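Local atomic coordinates of transcriptional regulatory protein RcsB (Escherichia coli, PDB entry 5I4C), a protein that serves as the response regulator of the Rcs phosphorelay, binding regulatory DNA to control genes for capsule synthesis, biofilm formation, cell division and outer membrane proteins. Residues N5-D10 against T39-N44; T55-P60 against T69-I74; S82-T87 against T114-A119. All coordinates share one frame; numbering follows the deposited sequence.

Contact 1 (N5-D10 against T39-N44); sequences NVIIAD and TALINN
Leu41 reaches from helix 38-44 down to Ile7 and Ala9 of strand 4-9, and its side chain shows how one residue can join a helix to two successive same-face residues of a strand. The walk begins at CB, which still stands 6.0 Å from CG2 of Ile7. With CG anti to the backbone N (chi1 176°), the chain leaves the helix toward the sheet, and CG lies 5.3 Å from that same CG2. At the fork the two methyls divide the work: CD1 meets Ile7 CG2 at 3.9 Å, the two side chains crossing at a slant, while CD2 lies more loosely against Ala9 CB at 4.4 Å. Leu53 of strand 52-56 also packs on Leu41, extending the apolar patch one strand further. At the end of the helix, Asn44 folds back so that its ND2 donates to Ala40 O (2.8 Å), and Asn44 N approaches that oxygen from the opposite face of the carbonyl plane. Because side chains alternate along the strand, Ile8 faces helix 13-23 instead. This chain is the receiver domain of RcsB, and a parallel sheet layered between helices in this way is its CheY-like fold.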
ATOM      1  N   ASN A   5      12.668   4.824 -17.982  1.00 33.54           N
ATOM      2  CA  ASN A   5      11.450   4.041 -18.080  1.00 32.80           C
ATOM      3  C   ASN A   5      11.554   2.950 -17.075  1.00 29.71           C
ATOM      4  O   ASN A   5      12.595   2.224 -17.042  1.00 28.48           O
ATOM      5  CB  ASN A   5      11.286   3.438 -19.441  1.00 35.32           C
ATOM      6  CG  ASN A   5      10.992   4.467 -20.489  1.00 38.20           C
ATOM      7  OD1 ASN A   5      10.459   5.548 -20.196  1.00 37.96           O
ATOM      8  ND2 ASN A   5      11.360   4.155 -21.717  1.00 39.34           N
ATOM      9  N   VAL A   6      10.519   2.837 -16.252  1.00 27.94           N
ATOM     10  CA  VAL A   6      10.499   1.860 -15.142  1.00 25.93           C
ATOM     11  C   VAL A   6       9.275   0.981 -15.223  1.00 24.29           C
ATOM     12  O   VAL A   6       8.222   1.386 -15.704  1.00 25.59           O
ATOM     13  CB  VAL A   6      10.677   2.549 -13.735  1.00 27.22           C
ATOM     14  CG1 VAL A   6      11.795   3.625 -13.728  1.00 27.95           C
ATOM     15  CG2 VAL A   6       9.401   3.193 -13.240  1.00 29.27           C
ATOM     16  N   ILE A   7       9.421  -0.271 -14.772  1.00 24.39           N
ATOM     17  CA  ILE A   7       8.299  -1.202 -14.594  1.00 25.38           C
ATOM     18  C   ILE A   7       8.173  -1.394 -13.102  1.00 26.08           C
ATOM     19  O   ILE A   7       9.204  -1.458 -12.407  1.00 24.62           O
ATOM     20  CB  ILE A   7       8.618  -2.559 -15.264  1.00 26.62           C
ATOM     21  CG1 ILE A   7       8.705  -2.391 -16.767  1.00 29.66           C
ATOM     22  CG2 ILE A   7       7.622  -3.606 -14.884  1.00 27.73           C
ATOM     23  CD1 ILE A   7       9.027  -3.677 -17.461  1.00 31.82           C
ATOM     24  N   ILE A   8       6.960  -1.502 -12.610  1.00 25.62           N
ATOM     25  CA  ILE A   8       6.762  -1.707 -11.200  1.00 27.50           C
ATOM     26  C   ILE A   8       6.003  -3.006 -11.024  1.00 26.61           C
ATOM     27  O   ILE A   8       5.019  -3.271 -11.756  1.00 25.23           O
ATOM     28  CB  ILE A   8       6.094  -0.495 -10.517  1.00 30.30           C
ATOM     29  CG1 ILE A   8       4.710  -0.187 -11.056  1.00 36.91           C
ATOM     30  CG2 ILE A   8       6.893   0.783 -10.762  1.00 30.79           C
ATOM     31  CD1 ILE A   8       4.025   1.008 -10.335  1.00 40.25           C
ATOM     32  N   ALA A   9       6.450  -3.830 -10.081  1.00 24.60           N
ATOM     33  CA  ALA A   9       5.843  -5.130  -9.913  1.00 25.64           C
ATOM     34  C   ALA A   9       5.649  -5.458  -8.445  1.00 25.81           C
ATOM     35  O   ALA A   9       6.589  -5.371  -7.633  1.00 24.92           O
ATOM     36  CB  ALA A   9       6.674  -6.198 -10.604  1.00 27.14           C
ATOM     37  N   ASP A  10       4.392  -5.716  -8.092  1.00 25.79           N
ATOM     38  CA  ASP A  10       4.008  -6.062  -6.709  1.00 28.36           C
ATOM     39  C   ASP A  10       2.648  -6.682  -6.755  1.00 27.56           C
ATOM     40  O   ASP A  10       1.809  -6.242  -7.547  1.00 26.35           O
ATOM     41  CB  ASP A  10       3.956  -4.846  -5.812  1.00 30.02           C
ATOM     42  CG  ASP A  10       3.951  -5.235  -4.296  1.00 36.72           C
ATOM     43  OD1 ASP A  10       4.997  -5.371  -3.689  1.00 45.87           O
ATOM     44  OD2 ASP A  10       2.922  -5.413  -3.695  1.00 39.74           O
ATOM     45  N   THR A  39       4.940 -14.106 -14.185  1.00 26.39           N
ATOM     46  CA  THR A  39       4.760 -14.601 -15.522  1.00 28.87           C
ATOM     47  C   THR A  39       4.365 -13.497 -16.513  1.00 28.35           C
ATOM     48  O   THR A  39       4.885 -13.419 -17.631  1.00 26.95           O
ATOM     49  CB  THR A  39       3.678 -15.682 -15.571  1.00 31.02           C
ATOM     50  OG1 THR A  39       4.095 -16.755 -14.743  1.00 33.38           O
ATOM     51  CG2 THR A  39       3.483 -16.191 -16.989  1.00 32.59           C
ATOM     52  N   ALA A  40       3.402 -12.682 -16.105  1.00 28.40           N
ATOM     53  CA  ALA A  40       3.008 -11.514 -16.847  1.00 27.18           C
ATOM     54  C   ALA A  40       4.187 -10.564 -17.020  1.00 26.36           C
ATOM     55  O   ALA A  40       4.440 -10.083 -18.108  1.00 26.99           O
ATOM     56  CB  ALA A  40       1.824 -10.813 -16.132  1.00 28.48           C
ATOM     57  N   LEU A  41       4.929 -10.315 -15.962  1.00 25.16           N
ATOM     58  CA  LEU A  41       6.140  -9.539 -16.059  1.00 24.57           C
ATOM     59  C   LEU A  41       7.143 -10.002 -17.138  1.00 25.39           C
ATOM     60  O   LEU A  41       7.570  -9.212 -18.017  1.00 24.17           O
ATOM     61  CB  LEU A  41       6.881  -9.613 -14.713  1.00 25.76           C
ATOM     62  CG  LEU A  41       8.250  -8.913 -14.652  1.00 24.38           C
ATOM     63  CD1 LEU A  41       8.170  -7.450 -15.018  1.00 24.81           C
ATOM     64  CD2 LEU A  41       8.803  -8.962 -13.245  1.00 25.71           C
ATOM     65  N   ILE A  42       7.533 -11.250 -17.028  1.00 25.32           N
ATOM     66  CA  ILE A  42       8.549 -11.829 -17.878  1.00 27.18           C
ATOM     67  C   ILE A  42       8.042 -11.916 -19.303  1.00 28.07           C
ATOM     68  O   ILE A  42       8.785 -11.640 -20.226  1.00 26.40           O
ATOM     69  CB  ILE A  42       8.987 -13.229 -17.379  1.00 28.48           C
ATOM     70  CG1 ILE A  42       9.740 -13.169 -16.034  1.00 30.52           C
ATOM     71  CG2 ILE A  42       9.785 -14.015 -18.455  1.00 28.79           C
ATOM     72  CD1 ILE A  42      10.822 -12.142 -15.997  1.00 33.61           C
ATOM     73  N   ASN A  43       6.766 -12.253 -19.471  1.00 29.22           N
ATOM     74  CA  ASN A  43       6.164 -12.303 -20.801  1.00 32.02           C
ATOM     75  C   ASN A  43       6.149 -11.009 -21.527  1.00 30.29           C
ATOM     76  O   ASN A  43       6.329 -11.003 -22.725  1.00 30.28           O
ATOM     77  CB  ASN A  43       4.730 -12.812 -20.782  1.00 35.23           C
ATOM     78  CG  ASN A  43       4.643 -14.276 -20.684  1.00 40.07           C
ATOM     79  OD1 ASN A  43       5.599 -14.982 -20.911  1.00 45.08           O
ATOM     80  ND2 ASN A  43       3.491 -14.754 -20.283  1.00 47.71           N
ATOM     81  N   ASN A  44       5.967  -9.914 -20.810  1.00 28.29           N
ATOM     82  CA  ASN A  44       5.845  -8.614 -21.455  1.00 28.45           C
ATOM     83  C   ASN A  44       7.096  -7.762 -21.385  1.00 28.73           C
ATOM     84  O   ASN A  44       7.224  -6.855 -22.156  1.00 29.14           O
ATOM     85  CB  ASN A  44       4.705  -7.905 -20.837  1.00 29.08           C
ATOM     86  CG  ASN A  44       3.434  -8.536 -21.220  1.00 31.47           C
ATOM     87  OD1 ASN A  44       3.019  -8.454 -22.379  1.00 36.70           O
ATOM     88  ND2 ASN A  44       2.862  -9.318 -20.316  1.00 32.70           N
TER

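Contact 2 (T55-P60 against T69-I74); sequences TDLSMP and TLIKYI
Leu70 is the first residue of 69-74 to meet the loop that follows strand 52-56: its CD2 lies 4.5 Å from Met59 CE, a loose methyl-to-methyl approach. Ile71 makes the closer contact. Its CD1 and CG1 both border Leu57 CD2, at 3.9 and 4.0 Å, and the two side chains cross at about a right angle. The terminal methyl of Ile71 is turned away from a staggered position (chi2 -34°) as it meets the leucine. One turn after Leu70, Ile74 points toward the end of strand 52-56, its CD1 still 5.7 Å from Thr55 CG2, adding only a little buried surface. The loop has its own scaffold. Ser58 N donates to Asp56 OD2 (2.9 Å) from above the carboxylate plane, forming an Asx turn, and Thr55 OG1 donates to Asp56 O. Asp56 is the predicted phosphorylation site, unmodified here, and its OD1 forms a salt bridge with Lys109. The contact belongs to the beta-alpha-beta unit of strand 52-56, helix 67-77 and strand 82-87; Leu57 also packs on Val85 of the last strand, Met59 on Ala9 of strand 4-9, and Leu70 on Ser38 of helix 38-44.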
ATOM      1  N   THR A  55      10.697  -4.140  -8.098  1.00 23.31           N
ATOM      2  CA  THR A  55       9.969  -5.349  -7.889  1.00 25.31           C
ATOM      3  C   THR A  55       9.989  -5.874  -6.435  1.00 25.13           C
ATOM      4  O   THR A  55      11.008  -5.844  -5.735  1.00 25.13           O
ATOM      5  CB  THR A  55      10.434  -6.491  -8.854  1.00 25.94           C
ATOM      6  OG1 THR A  55       9.524  -7.611  -8.759  1.00 28.36           O
ATOM      7  CG2 THR A  55      11.866  -7.043  -8.470  1.00 27.51           C
ATOM      8  N   ASP A  56       8.831  -6.334  -5.995  1.00 24.83           N
ATOM      9  CA  ASP A  56       8.701  -7.162  -4.799  1.00 28.47           C
ATOM     10  C   ASP A  56       9.298  -8.578  -5.075  1.00 28.69           C
ATOM     11  O   ASP A  56       9.357  -9.006  -6.226  1.00 27.16           O
ATOM     12  CB  ASP A  56       7.231  -7.322  -4.466  1.00 31.03           C
ATOM     13  CG  ASP A  56       7.015  -7.905  -3.095  1.00 35.93           C
ATOM     14  OD1 ASP A  56       7.396  -7.288  -2.085  1.00 45.26           O
ATOM     15  OD2 ASP A  56       6.471  -8.983  -3.035  1.00 40.18           O
ATOM     16  N   LEU A  57       9.770  -9.257  -4.051  1.00 30.46           N
ATOM     17  CA  LEU A  57      10.283 -10.616  -4.209  1.00 31.28           C
ATOM     18  C   LEU A  57       9.301 -11.743  -3.867  1.00 32.70           C
ATOM     19  O   LEU A  57       9.693 -12.900  -3.945  1.00 30.18           O
ATOM     20  CB  LEU A  57      11.509 -10.760  -3.360  1.00 36.06           C
ATOM     21  CG  LEU A  57      12.741  -9.921  -3.767  1.00 37.28           C
ATOM     22  CD1 LEU A  57      13.861 -10.220  -2.798  1.00 39.31           C
ATOM     23  CD2 LEU A  57      13.175 -10.221  -5.193  1.00 38.08           C
ATOM     24  N   SER A  58       8.049 -11.419  -3.530  1.00 32.45           N
ATOM     25  CA  SER A  58       7.066 -12.401  -3.111  1.00 36.62           C
ATOM     26  C   SER A  58       5.770 -12.528  -3.930  1.00 39.16           C
ATOM     27  O   SER A  58       4.744 -12.968  -3.395  1.00 44.86           O
ATOM     28  CB  SER A  58       6.657 -12.078  -1.649  1.00 39.33           C
ATOM     29  OG  SER A  58       7.657 -12.658  -0.824  1.00 44.11           O
ATOM     30  N   MET A  59       5.805 -12.250  -5.199  1.00 35.77           N
ATOM     31  CA  MET A  59       4.598 -12.265  -6.026  1.00 34.68           C
ATOM     32  C   MET A  59       4.313 -13.621  -6.536  1.00 33.89           C
ATOM     33  O   MET A  59       5.237 -14.411  -6.698  1.00 29.30           O
ATOM     34  CB  MET A  59       4.842 -11.444  -7.254  1.00 36.07           C
ATOM     35  CG  MET A  59       5.032  -9.965  -7.000  1.00 40.56           C
ATOM     36  SD  MET A  59       5.185  -9.136  -8.594  1.00 41.85           S
ATOM     37  CE  MET A  59       6.599 -10.046  -9.281  1.00 35.64           C
ATOM     38  N   PRO A  60       3.056 -13.890  -6.908  1.00 34.11           N
ATOM     39  CA  PRO A  60       2.779 -15.176  -7.629  1.00 33.84           C
ATOM     40  C   PRO A  60       3.605 -15.269  -8.913  1.00 30.49           C
ATOM     41  O   PRO A  60       3.988 -14.230  -9.463  1.00 29.75           O
ATOM     42  CB  PRO A  60       1.281 -15.102  -7.947  1.00 35.39           C
ATOM     43  CG  PRO A  60       0.730 -14.120  -6.938  1.00 39.10           C
ATOM     44  CD  PRO A  60       1.831 -13.084  -6.735  1.00 37.43           C
ATOM     45  N   THR A  69      15.260 -16.982  -7.242  1.00 33.19           N
ATOM     46  CA  THR A  69      14.985 -17.662  -8.509  1.00 32.77           C
ATOM     47  C   THR A  69      14.569 -16.719  -9.598  1.00 30.58           C
ATOM     48  O   THR A  69      15.121 -16.724 -10.661  1.00 29.33           O
ATOM     49  CB  THR A  69      13.883 -18.689  -8.244  1.00 34.68           C
ATOM     50  OG1 THR A  69      14.384 -19.632  -7.310  1.00 35.38           O
ATOM     51  CG2 THR A  69      13.442 -19.410  -9.499  1.00 36.45           C
ATOM     52  N   LEU A  70      13.699 -15.779  -9.264  1.00 29.67           N
ATOM     53  CA  LEU A  70      13.253 -14.791 -10.235  1.00 26.81           C
ATOM     54  C   LEU A  70      14.381 -13.837 -10.555  1.00 27.58           C
ATOM     55  O   LEU A  70      14.606 -13.537 -11.720  1.00 27.04           O
ATOM     56  CB  LEU A  70      12.080 -14.013  -9.660  1.00 27.01           C
ATOM     57  CG  LEU A  70      11.562 -12.922 -10.604  1.00 27.45           C
ATOM     58  CD1 LEU A  70      11.089 -13.493 -11.949  1.00 26.99           C
ATOM     59  CD2 LEU A  70      10.500 -12.128  -9.898  1.00 27.80           C
ATOM     60  N   ILE A  71      15.112 -13.397  -9.562  1.00 27.59           N
ATOM     61  CA  ILE A  71      16.260 -12.538  -9.876  1.00 30.47           C
ATOM     62  C   ILE A  71      17.267 -13.155 -10.814  1.00 30.16           C
ATOM     63  O   ILE A  71      17.743 -12.498 -11.754  1.00 29.87           O
ATOM     64  CB  ILE A  71      16.984 -12.015  -8.630  1.00 34.15           C
ATOM     65  CG1 ILE A  71      16.099 -11.103  -7.783  1.00 33.62           C
ATOM     66  CG2 ILE A  71      18.251 -11.222  -9.015  1.00 36.46           C
ATOM     67  CD1 ILE A  71      15.158 -10.286  -8.596  1.00 35.13           C
ATOM     68  N   LYS A  72      17.604 -14.387 -10.557  1.00 32.54           N
ATOM     69  CA  LYS A  72      18.520 -15.155 -11.422  1.00 32.91           C
ATOM     70  C   LYS A  72      18.003 -15.267 -12.837  1.00 30.44           C
ATOM     71  O   LYS A  72      18.735 -15.109 -13.793  1.00 30.74           O
ATOM     72  CB  LYS A  72      18.690 -16.564 -10.861  1.00 36.23           C
ATOM     73  CG  LYS A  72      19.624 -16.637  -9.689  1.00 41.40           C
ATOM     74  CD  LYS A  72      19.682 -18.067  -9.137  1.00 46.04           C
ATOM     75  CE  LYS A  72      21.109 -18.526  -9.065  1.00 52.36           C
ATOM     76  NZ  LYS A  72      21.172 -19.660  -8.137  1.00 58.61           N
ATOM     77  N   TYR A  73      16.738 -15.558 -12.977  1.00 29.51           N
ATOM     78  CA  TYR A  73      16.090 -15.544 -14.280  1.00 28.76           C
ATOM     79  C   TYR A  73      16.286 -14.193 -15.011  1.00 27.18           C
ATOM     80  O   TYR A  73      16.763 -14.157 -16.164  1.00 25.18           O
ATOM     81  CB  TYR A  73      14.596 -15.938 -14.168  1.00 29.63           C
ATOM     82  CG  TYR A  73      13.979 -16.129 -15.521  1.00 31.49           C
ATOM     83  CD1 TYR A  73      13.577 -15.021 -16.273  1.00 31.87           C
ATOM     84  CD2 TYR A  73      13.945 -17.399 -16.143  1.00 33.89           C
ATOM     85  CE1 TYR A  73      13.117 -15.146 -17.569  1.00 31.30           C
ATOM     86  CE2 TYR A  73      13.425 -17.538 -17.442  1.00 35.32           C
ATOM     87  CZ  TYR A  73      13.018 -16.410 -18.141  1.00 33.74           C
ATOM     88  OH  TYR A  73      12.552 -16.439 -19.398  1.00 34.88           O
ATOM     89  N   ILE A  74      15.957 -13.101 -14.346  1.00 26.20           N
ATOM     90  CA  ILE A  74      16.050 -11.745 -14.966  1.00 26.28           C
ATOM     91  C   ILE A  74      17.497 -11.362 -15.284  1.00 27.52           C
ATOM     92  O   ILE A  74      17.779 -10.790 -16.372  1.00 26.77           O
ATOM     93  CB  ILE A  74      15.375 -10.687 -14.085  1.00 27.54           C
ATOM     94  CG1 ILE A  74      13.887 -11.015 -13.975  1.00 28.80           C
ATOM     95  CG2 ILE A  74      15.516  -9.302 -14.692  1.00 26.38           C
ATOM     96  CD1 ILE A  74      13.168 -10.258 -12.948  1.00 30.94           C
TER

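Contact 3 (S82-T87 against T114-A119); sequences SIIVLT and TDLPKA
Strand 82-87 and helix 112-124 come closest in their backbones at Ile84 and Ala119, whose CA atoms are 8.1 Å apart, a spacing bridged entirely by apolar side chains, with no hydrogen bond across. Ile84 takes part in both close approaches and uses both of its branches. CG2 is anti to the backbone N, while CG1 lies beside that N (chi1 -62°) and runs on extended to CD1. CD1 meets Ala119 CB at 4.0 Å, the shortest approach of the contact, and CG2 meets Leu116 CD2 at 4.2 Å. The leucine methyl sits between the two methyl ends of the isoleucine, since Leu116 CD2 is also 4.3 Å from Ile84 CD1. Two residues along the strand, Leu86 extends its CD2 to 4.7 Å from Leu116 CD2, a looser neighbour that nevertheless buries some surface. The residues doing the touching on the helix are three positions apart, and so share one side of it. Between them stands Pro117, whose N has no hydrogen to give to the preceding turn; the helix kinks there, and regular bonding resumes with Ala119 N to Asp115 O at 2.9 Å. Around the contact the core is continuous. Leu120 and Leu123, farther along the same helix, also pack on Ile84, and Val107 of the edge strand 105-108 touches both Ile84 and Ala119. On the other flank, Ile19 of helix 13-23 packs on both Leu86 and Leu116, so that helices 13-23 and 112-124 lie side by side on one face of the sheet.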
ATOM      1  N   SER A  82      18.222  -2.915 -14.846  1.00 28.67           N
ATOM      2  CA  SER A  82      18.626  -2.579 -13.475  1.00 27.99           C
ATOM      3  C   SER A  82      17.480  -2.981 -12.630  1.00 26.73           C
ATOM      4  O   SER A  82      16.342  -2.932 -13.058  1.00 26.13           O
ATOM      5  CB  SER A  82      18.908  -1.113 -13.331  1.00 28.34           C
ATOM      6  OG  SER A  82      19.979  -0.718 -14.144  1.00 29.22           O
ATOM      7  N   ILE A  83      17.764  -3.433 -11.441  1.00 25.83           N
ATOM      8  CA  ILE A  83      16.721  -3.930 -10.580  1.00 25.17           C
ATOM      9  C   ILE A  83      16.790  -3.272  -9.210  1.00 24.99           C
ATOM     10  O   ILE A  83      17.874  -3.206  -8.607  1.00 26.56           O
ATOM     11  CB  ILE A  83      16.866  -5.413 -10.378  1.00 26.50           C
ATOM     12  CG1 ILE A  83      16.747  -6.133 -11.688  1.00 26.54           C
ATOM     13  CG2 ILE A  83      15.807  -5.928  -9.399  1.00 25.86           C
ATOM     14  CD1 ILE A  83      17.198  -7.567 -11.520  1.00 28.32           C
ATOM     15  N   ILE A  84      15.671  -2.705  -8.809  1.00 23.40           N
ATOM     16  CA  ILE A  84      15.409  -2.301  -7.448  1.00 24.08           C
ATOM     17  C   ILE A  84      14.421  -3.249  -6.817  1.00 24.69           C
ATOM     18  O   ILE A  84      13.274  -3.393  -7.303  1.00 25.20           O
ATOM     19  CB  ILE A  84      14.890  -0.880  -7.335  1.00 24.94           C
ATOM     20  CG1 ILE A  84      15.947   0.099  -7.860  1.00 26.82           C
ATOM     21  CG2 ILE A  84      14.557  -0.532  -5.870  1.00 25.42           C
ATOM     22  CD1 ILE A  84      15.435   1.529  -7.985  1.00 29.19           C
ATOM     23  N   VAL A  85      14.868  -3.868  -5.719  1.00 24.16           N
ATOM     24  CA  VAL A  85      14.027  -4.733  -4.905  1.00 26.13           C
ATOM     25  C   VAL A  85      13.281  -3.922  -3.833  1.00 26.14           C
ATOM     26  O   VAL A  85      13.894  -3.148  -3.154  1.00 26.93           O
ATOM     27  CB  VAL A  85      14.842  -5.880  -4.297  1.00 28.27           C
ATOM     28  CG1 VAL A  85      14.081  -6.651  -3.228  1.00 30.91           C
ATOM     29  CG2 VAL A  85      15.202  -6.840  -5.434  1.00 28.98           C
ATOM     30  N   LEU A  86      11.983  -4.174  -3.702  1.00 24.33           N
ATOM     31  CA  LEU A  86      11.127  -3.665  -2.634  1.00 26.75           C
ATOM     32  C   LEU A  86      11.046  -4.708  -1.540  1.00 28.13           C
ATOM     33  O   LEU A  86      10.677  -5.859  -1.819  1.00 27.61           O
ATOM     34  CB  LEU A  86       9.683  -3.448  -3.164  1.00 28.69           C
ATOM     35  CG  LEU A  86       9.509  -2.435  -4.296  1.00 28.83           C
ATOM     36  CD1 LEU A  86       8.059  -2.421  -4.815  1.00 30.07           C
ATOM     37  CD2 LEU A  86       9.967  -1.066  -3.792  1.00 30.58           C
ATOM     38  N   THR A  87      11.413  -4.346  -0.324  1.00 28.10           N
ATOM     39  CA  THR A  87      11.486  -5.325   0.702  1.00 31.99           C
ATOM     40  C   THR A  87      10.600  -4.972   1.891  1.00 33.22           C
ATOM     41  O   THR A  87      10.435  -3.819   2.274  1.00 30.80           O
ATOM     42  CB  THR A  87      12.953  -5.613   1.080  1.00 33.56           C
ATOM     43  OG1 THR A  87      12.932  -6.752   1.908  1.00 39.87           O
ATOM     44  CG2 THR A  87      13.599  -4.483   1.761  1.00 33.09           C
ATOM     45  N   THR A 114       8.576   8.026  -0.847  1.00 35.47           N
ATOM     46  CA  THR A 114       9.730   8.886  -0.544  1.00 37.36           C
ATOM     47  C   THR A 114      11.096   8.375  -1.023  1.00 35.56           C
ATOM     48  O   THR A 114      11.946   9.121  -1.538  1.00 36.03           O
ATOM     49  CB  THR A 114       9.897   9.006   0.975  1.00 41.31           C
ATOM     50  OG1 THR A 114       8.619   9.178   1.561  1.00 45.90           O
ATOM     51  CG2 THR A 114      10.793  10.182   1.306  1.00 44.78           C
ATOM     52  N   ASP A 115      11.337   7.092  -0.843  1.00 33.52           N
ATOM     53  CA  ASP A 115      12.692   6.578  -1.048  1.00 33.79           C
ATOM     54  C   ASP A 115      12.963   6.272  -2.471  1.00 34.25           C
ATOM     55  O   ASP A 115      14.128   6.354  -2.865  1.00 33.74           O
ATOM     56  CB  ASP A 115      12.960   5.334  -0.205  1.00 34.45           C
ATOM     57  CG  ASP A 115      12.911   5.611   1.296  1.00 38.72           C
ATOM     58  OD1 ASP A 115      13.044   6.805   1.680  1.00 42.77           O
ATOM     59  OD2 ASP A 115      12.698   4.651   2.099  1.00 41.92           O
ATOM     60  N   LEU A 116      11.957   5.873  -3.278  1.00 33.33           N
ATOM     61  CA  LEU A 116      12.238   5.519  -4.685  1.00 32.65           C
ATOM     62  C   LEU A 116      12.810   6.603  -5.527  1.00 33.80           C
ATOM     63  O   LEU A 116      13.656   6.325  -6.378  1.00 32.50           O
ATOM     64  CB  LEU A 116      11.028   5.031  -5.482  1.00 34.34           C
ATOM     65  CG  LEU A 116      10.720   3.559  -5.421  1.00 33.82           C
ATOM     66  CD1 LEU A 116       9.446   3.380  -6.211  1.00 34.72           C
ATOM     67  CD2 LEU A 116      11.847   2.689  -5.991  1.00 33.19           C
ATOM     68  N   PRO A 117      12.287   7.830  -5.373  1.00 33.35           N
ATOM     69  CA  PRO A 117      12.867   8.886  -6.154  1.00 36.05           C
ATOM     70  C   PRO A 117      14.368   9.044  -5.861  1.00 35.64           C
ATOM     71  O   PRO A 117      15.166   9.280  -6.787  1.00 35.71           O
ATOM     72  CB  PRO A 117      12.016  10.113  -5.760  1.00 37.37           C
ATOM     73  CG  PRO A 117      10.664   9.470  -5.443  1.00 36.63           C
ATOM     74  CD  PRO A 117      11.051   8.254  -4.705  1.00 35.10           C
ATOM     75  N   LYS A 118      14.752   8.802  -4.624  1.00 34.78           N
ATOM     76  CA  LYS A 118      16.130   8.943  -4.246  1.00 36.29           C
ATOM     77  C   LYS A 118      16.903   7.756  -4.822  1.00 34.50           C
ATOM     78  O   LYS A 118      18.031   7.937  -5.307  1.00 32.13           O
ATOM     79  CB  LYS A 118      16.312   8.973  -2.714  1.00 38.73           C
ATOM     80  CG  LYS A 118      15.549  10.037  -1.914  1.00 42.13           C
ATOM     81  CD  LYS A 118      15.747   9.684  -0.444  1.00 45.34           C
ATOM     82  CE  LYS A 118      15.167  10.684   0.531  1.00 51.81           C
ATOM     83  NZ  LYS A 118      16.084  10.828   1.704  1.00 56.57           N
ATOM     84  N   ALA A 119      16.323   6.548  -4.771  1.00 30.78           N
ATOM     85  CA  ALA A 119      17.010   5.385  -5.344  1.00 29.66           C
ATOM     86  C   ALA A 119      17.218   5.525  -6.872  1.00 30.24           C
ATOM     87  O   ALA A 119      18.289   5.198  -7.432  1.00 28.37           O
ATOM     88  CB  ALA A 119      16.229   4.117  -4.997  1.00 29.85           C
TER

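Followed from the N terminus, the three contacts close loops in series, none enclosing or crossing another. Contact 1 closes the first, across helix 13-23 and strand 29-35; contact 2 closes a short loop within one beta-alpha-beta unit; contact 3 closes the last, bringing the last helix of this domain, 112-124, back onto strand 82-87. The sheet joins them: Ala9 O and Asp56 N, 2.9 Å apart, probably bond between contacts 1 and 2, as do Thr55 N and O with Ile84 O and Leu86 N between contacts 2 and 3. Contacts 1 and 2 place their helices on one face, where Ile42 meets Tyr73, whereas contact 3 builds the opposite face, completing the alpha/beta/alpha sandwich.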